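PDB 3CJX: protein of unknown function with a cupin-like fold from Ralstonia eutropha, which is of unknown function but has a cupin-like fold of the ChrR type, a beta-barrel scaffold that in many relatives houses a metal or small-molecule site. Local coordinates for residues A48-A51 and P52-L56; L21-G25 and G26-T30. All coordinates share one frame; numbering follows the deposited sequence.

Contact 1: A48-A51 and P52-L56; sequences ASFA and PGLTL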
ATOM      1  N   ALA A  48       0.044   5.518  -1.763  1.00 35.95           N
ATOM      2  CA  ALA A  48       0.867   5.741  -0.564  1.00 35.78           C
ATOM      3  C   ALA A  48       1.638   7.055  -0.713  1.00 36.20           C
ATOM      4  O   ALA A  48       1.970   7.462  -1.824  1.00 36.27           O
ATOM      5  CB  ALA A  48       1.825   4.582  -0.331  1.00 34.21           C
ATOM      6  N   SER A  49       1.883   7.726   0.407  1.00 36.86           N
ATOM      7  CA  SER A  49       2.649   8.972   0.443  1.00 37.28           C
ATOM      8  C   SER A  49       3.730   8.790   1.507  1.00 37.27           C
ATOM      9  O   SER A  49       3.446   8.738   2.699  1.00 36.15           O
ATOM     10  CB  SER A  49       1.759  10.172   0.752  1.00 36.48           C
ATOM     11  OG  SER A  49       2.491  11.376   0.641  1.00 40.20           O
ATOM     12  N   PHE A  50       4.974   8.667   1.052  1.00 38.13           N
ATOM     13  CA  PHE A  50       6.088   8.399   1.935  1.00 37.70           C
ATOM     14  C   PHE A  50       6.959   9.599   2.258  1.00 38.04           C
ATOM     15  O   PHE A  50       7.331  10.371   1.377  1.00 38.95           O
ATOM     16  CB  PHE A  50       6.967   7.344   1.319  1.00 37.25           C
ATOM     17  CG  PHE A  50       6.286   6.035   1.111  1.00 34.46           C
ATOM     18  CD1 PHE A  50       6.202   5.120   2.141  1.00 33.55           C
ATOM     19  CD2 PHE A  50       5.794   5.696  -0.125  1.00 35.70           C
ATOM     20  CE1 PHE A  50       5.613   3.905   1.950  1.00 35.11           C
ATOM     21  CE2 PHE A  50       5.190   4.474  -0.330  1.00 37.44           C
ATOM     22  CZ  PHE A  50       5.100   3.575   0.711  1.00 35.70           C
ATOM     23  N   ALA A  51       7.295   9.716   3.537  1.00 37.13           N
ATOM     24  CA  ALA A  51       8.138  10.770   4.032  1.00 37.05           C
ATOM     25  C   ALA A  51       9.582  10.423   3.705  1.00 36.83           C
ATOM     26  O   ALA A  51       9.903   9.246   3.508  1.00 36.94           O
ATOM     27  CB  ALA A  51       7.958  10.890   5.543  1.00 36.18           C
ATOM     28  N   PRO A  52      10.457  11.437   3.631  1.00 36.27           N
ATOM     29  CA  PRO A  52      11.869  11.162   3.400  1.00 36.07           C
ATOM     30  C   PRO A  52      12.531  10.415   4.550  1.00 36.11           C
ATOM     31  O   PRO A  52      12.072  10.483   5.677  1.00 36.14           O
ATOM     32  CB  PRO A  52      12.490  12.561   3.324  1.00 37.05           C
ATOM     33  CG  PRO A  52      11.369  13.496   3.064  1.00 36.16           C
ATOM     34  CD  PRO A  52      10.184  12.884   3.718  1.00 36.52           C
ATOM     35  N   GLY A  53      13.607   9.705   4.251  1.00 36.82           N
ATOM     36  CA  GLY A  53      14.394   9.005   5.250  1.00 36.15           C
ATOM     37  C   GLY A  53      13.824   7.722   5.831  1.00 35.98           C
ATOM     38  O   GLY A  53      14.219   7.307   6.921  1.00 36.01           O
ATOM     39  N   LEU A  54      12.912   7.077   5.129  1.00 35.35           N
ATOM     40  CA  LEU A  54      12.332   5.850   5.663  1.00 36.15           C
ATOM     41  C   LEU A  54      13.033   4.602   5.187  1.00 36.00           C
ATOM     42  O   LEU A  54      13.544   4.540   4.081  1.00 36.21           O
ATOM     43  CB  LEU A  54      10.860   5.708   5.301  1.00 36.21           C
ATOM     44  CG  LEU A  54       9.914   6.775   5.843  1.00 39.48           C
ATOM     45  CD1 LEU A  54       8.498   6.336   5.516  1.00 35.37           C
ATOM     46  CD2 LEU A  54      10.103   7.014   7.362  1.00 33.80           C
ATOM     47  N   THR A  55      13.066   3.625   6.078  1.00 36.60           N
ATOM     48  CA  THR A  55      13.577   2.296   5.806  1.00 36.37           C
ATOM     49  C   THR A  55      12.573   1.336   6.418  1.00 36.39           C
ATOM     50  O   THR A  55      12.532   1.155   7.619  1.00 37.39           O
ATOM     51  CB  THR A  55      14.938   2.080   6.420  1.00 35.82           C
ATOM     52  OG1 THR A  55      15.871   2.891   5.721  1.00 34.59           O
ATOM     53  CG2 THR A  55      15.356   0.631   6.287  1.00 30.25           C
ATOM     54  N   LEU A  56      11.730   0.758   5.588  1.00 36.89           N
ATOM     55  CA  LEU A  56      10.715  -0.164   6.075  1.00 37.39           C
ATOM     56  C   LEU A  56      11.320  -1.533   6.329  1.00 37.44           C
ATOM     57  O   LEU A  56      12.470  -1.786   5.969  1.00 36.00           O
ATOM     58  CB  LEU A  56       9.564  -0.256   5.073  1.00 37.77           C
ATOM     59  CG  LEU A  56       8.838   1.060   4.821  1.00 39.22           C
ATOM     60  CD1 LEU A  56       7.849   0.850   3.694  1.00 38.90           C
ATOM     61  CD2 LEU A  56       8.176   1.579   6.097  1.00 38.38           C
TER
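The Phe50 ring lies against the end of Leu56, its CE1 4.2 Å from Leu56 CD1, the two side chains crossing at about a right angle. A second leucine, Leu54, meets the same ring at its edge, near the ring plane, with Phe50 CD1 4.3 Å from Leu54 CD1. In both leucines the first torsion (chi1 -63° at Leu54) swings CG to the side of the backbone N, which carries their branches back toward the strand they have just left. Branched, flexible leucine suits this task, since its methyls can fit around a flat ring that offers no polar partner. Leu54 also lays its CG 3.4 Å from Ala51 O, a van der Waals contact with an oxygen that is hydrogen-bonded to Thr102 OG1. In this cupin-like beta fold, 43-50 is one of the long sheet strands, and 52-56 belongs to the loop that leads from it to strand 58-61 in the second sheet. Thr102 OG1 joins the two ends of the bend, being hydrogen-bonded to Leu54 N as well. Phe50 also meets the Phe100 ring, with planes at about 40°, and a glycerol molecule, probably from the crystallisation liquor, lies about 4 Å from its side chain. Pro52 and Gly53 suit the bend. Pro52 CD lies 3.5 Å from Ala51 CB, and alanine adds nothing beyond CB at that tight junction, while Gly53 takes a positive phi of 75° that glycine adopts easily, swinging the chain round toward Leu54.

Contact 2: L21-G25 and G26-T30; sequences LKALG and GHEGT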
ATOM      1  N   LEU A  21      -4.849   8.921   5.207  1.00 35.73           N
ATOM      2  CA  LEU A  21      -4.870   8.337   6.534  1.00 35.76           C
ATOM      3  C   LEU A  21      -3.405   8.357   6.974  1.00 36.22           C
ATOM      4  O   LEU A  21      -2.529   7.920   6.229  1.00 36.63           O
ATOM      5  CB  LEU A  21      -5.418   6.909   6.473  1.00 35.58           C
ATOM      6  CG  LEU A  21      -6.840   6.783   5.921  1.00 35.20           C
ATOM      7  CD1 LEU A  21      -7.270   5.320   5.835  1.00 30.67           C
ATOM      8  CD2 LEU A  21      -7.789   7.603   6.800  1.00 31.92           C
ATOM      9  N   LYS A  22      -3.130   8.879   8.159  1.00 36.79           N
ATOM     10  CA  LYS A  22      -1.751   9.037   8.615  1.00 36.72           C
ATOM     11  C   LYS A  22      -1.184   7.883   9.436  1.00 36.46           C
ATOM     12  O   LYS A  22      -1.905   7.218  10.181  1.00 35.83           O
ATOM     13  CB  LYS A  22      -1.607  10.355   9.364  1.00 37.15           C
ATOM     14  CG  LYS A  22      -2.154  11.541   8.541  1.00 38.63           C
ATOM     15  CD  LYS A  22      -1.311  12.782   8.682  1.00 42.66           C
ATOM     16  CE  LYS A  22      -1.543  13.858   7.585  1.00 45.38           C
ATOM     17  NZ  LYS A  22      -2.796  13.776   6.757  1.00 47.89           N
ATOM     18  N   ALA A  23       0.107   7.618   9.236  1.00 36.38           N
ATOM     19  CA  ALA A  23       0.843   6.624  10.003  1.00 35.97           C
ATOM     20  C   ALA A  23       0.262   5.223  10.015  1.00 36.29           C
ATOM     21  O   ALA A  23      -0.101   4.724  11.073  1.00 36.86           O
ATOM     22  CB  ALA A  23       1.005   7.123  11.442  1.00 34.03           C
ATOM     23  N   LEU A  24       0.189   4.589   8.851  1.00 37.72           N
ATOM     24  CA  LEU A  24      -0.316   3.208   8.736  1.00 38.89           C
ATOM     25  C   LEU A  24       0.307   2.278   9.772  1.00 39.70           C
ATOM     26  O   LEU A  24       1.540   2.243   9.928  1.00 39.98           O
ATOM     27  CB  LEU A  24      -0.021   2.638   7.346  1.00 40.40           C
ATOM     28  CG  LEU A  24      -0.523   1.212   7.038  1.00 41.21           C
ATOM     29  CD1 LEU A  24      -2.045   1.182   7.136  1.00 39.32           C
ATOM     30  CD2 LEU A  24      -0.044   0.754   5.640  1.00 38.42           C
ATOM     31  N   GLY A  25      -0.546   1.509  10.453  1.00 40.40           N
ATOM     32  CA  GLY A  25      -0.125   0.608  11.536  1.00 40.68           C
ATOM     33  C   GLY A  25       0.748   1.291  12.581  1.00 40.94           C
ATOM     34  O   GLY A  25       1.623   0.656  13.171  1.00 42.34           O
ATOM     35  N   GLY A  26       0.525   2.587  12.800  1.00 40.76           N
ATOM     36  CA  GLY A  26       1.328   3.362  13.748  1.00 40.32           C
ATOM     37  C   GLY A  26       2.744   3.675  13.300  1.00 40.60           C
ATOM     38  O   GLY A  26       3.575   4.017  14.140  1.00 41.77           O
ATOM     39  N   HIS A  27       3.021   3.554  11.997  1.00 41.01           N
ATOM     40  CA  HIS A  27       4.343   3.845  11.441  1.00 41.31           C
ATOM     41  C   HIS A  27       4.390   5.221  10.813  1.00 40.43           C
ATOM     42  O   HIS A  27       3.926   5.430   9.689  1.00 39.90           O
ATOM     43  CB  HIS A  27       4.755   2.801  10.410  1.00 42.74           C
ATOM     44  CG  HIS A  27       4.906   1.429  10.988  1.00 48.21           C
ATOM     45  ND1 HIS A  27       4.493   0.285  10.332  1.00 51.15           N
ATOM     46  CD2 HIS A  27       5.380   1.022  12.191  1.00 49.72           C
ATOM     47  CE1 HIS A  27       4.749  -0.768  11.090  1.00 51.33           C
ATOM     48  NE2 HIS A  27       5.275  -0.346  12.230  1.00 51.15           N
ATOM     49  N   GLU A  28       4.980   6.147  11.553  1.00 39.90           N
ATOM     50  CA  GLU A  28       5.141   7.514  11.110  1.00 39.57           C
ATOM     51  C   GLU A  28       5.841   7.549   9.742  1.00 38.77           C
ATOM     52  O   GLU A  28       6.788   6.803   9.498  1.00 39.62           O
ATOM     53  CB  GLU A  28       5.972   8.261  12.157  1.00 40.04           C
ATOM     54  CG  GLU A  28       5.703   9.745  12.257  1.00 45.23           C
ATOM     55  CD  GLU A  28       4.242  10.054  12.610  1.00 51.71           C
ATOM     56  OE1 GLU A  28       3.553   9.172  13.191  1.00 54.13           O
ATOM     57  OE2 GLU A  28       3.788  11.188  12.316  1.00 49.48           O
ATOM     58  N   GLY A  29       5.342   8.380   8.837  1.00 37.78           N
ATOM     59  CA  GLY A  29       5.943   8.528   7.519  1.00 37.62           C
ATOM     60  C   GLY A  29       5.291   7.743   6.398  1.00 37.55           C
ATOM     61  O   GLY A  29       5.580   7.985   5.225  1.00 37.85           O
ATOM     62  N   THR A  30       4.424   6.797   6.744  1.00 37.40           N
ATOM     63  CA  THR A  30       3.681   6.043   5.748  1.00 37.23           C
ATOM     64  C   THR A  30       2.204   6.455   5.804  1.00 37.37           C
ATOM     65  O   THR A  30       1.459   6.022   6.683  1.00 38.47           O
ATOM     66  CB  THR A  30       3.833   4.534   5.958  1.00 37.36           C
ATOM     67  OG1 THR A  30       5.219   4.193   5.921  1.00 40.11           O
ATOM     68  CG2 THR A  30       3.119   3.778   4.880  1.00 33.50           C
TER
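Leu24 and Thr30 join the two ends of this loop through a backbone hydrogen bond, Leu24 N to Thr30 O at 2.9 Å. Two further backbone bonds bind its outer end. His27 N donates to Leu24 O at 2.9 Å, and Gly26 N makes a weak bond to Ala23 O, bent to 128° at the hydrogen. Gly25 and Gly26 both have positive phi, readily reached by glycine, and so let the chain curl tightly enough for these bonds to form. A type II beta turn from His27 to Thr30 follows, with Gly29 at its third position, where positive phi is expected; Thr30 N closes it on His27 O. The loop, ending in this turn, leads into strand 30-38, the first long strand of the cupin-like sheet. A single C-H...O contact adds to these bonds, from Ala23 CA to His27 O at 3.3 Å. Packing contacts make up the rest. The carbonyl oxygen of Gly25 sits over one face of the His27 imidazole, 3.8 Å above its centre; a chi1 of -63° brings the ring to that side. Leu24 CB and Thr30 CG2 meet as apolar groups, 4.2 Å apart. The small Ala23 CB is in van der Waals contact with Glu28 OE1 at 3.7 Å: the Glu28 side chain starts away from 21-25, but a bend at chi2 (59°) brings its carboxylate nearer. Leu24 also touches Trp141 of helix 135-148 and Ile32, a residue of strand 30-38, and Ala23 N is hydrogen-bonded to Asp31 OD1.

Overall arrangement
From the N terminus the chain reaches contact 2 first: the loop 21-30 curls back on itself and hands over to strand 30-38, beside helix 135-148. Strand 43-50 then runs antiparallel to that strand, and contact 1 closes the bend at its end, on the way to strand 58-61 in the other sheet. The contacts are in series, neither enclosing the other, yet their centres are only 10 Å apart. They meet where the two strands adjoin: Ala51 N is probably hydrogen-bonded to Gly29 O at 3.0 Å, and Phe50 CE1 packs on Thr30 CG2 at 3.8 Å. The entry loop of one strand thus touches the exit loop of its neighbour.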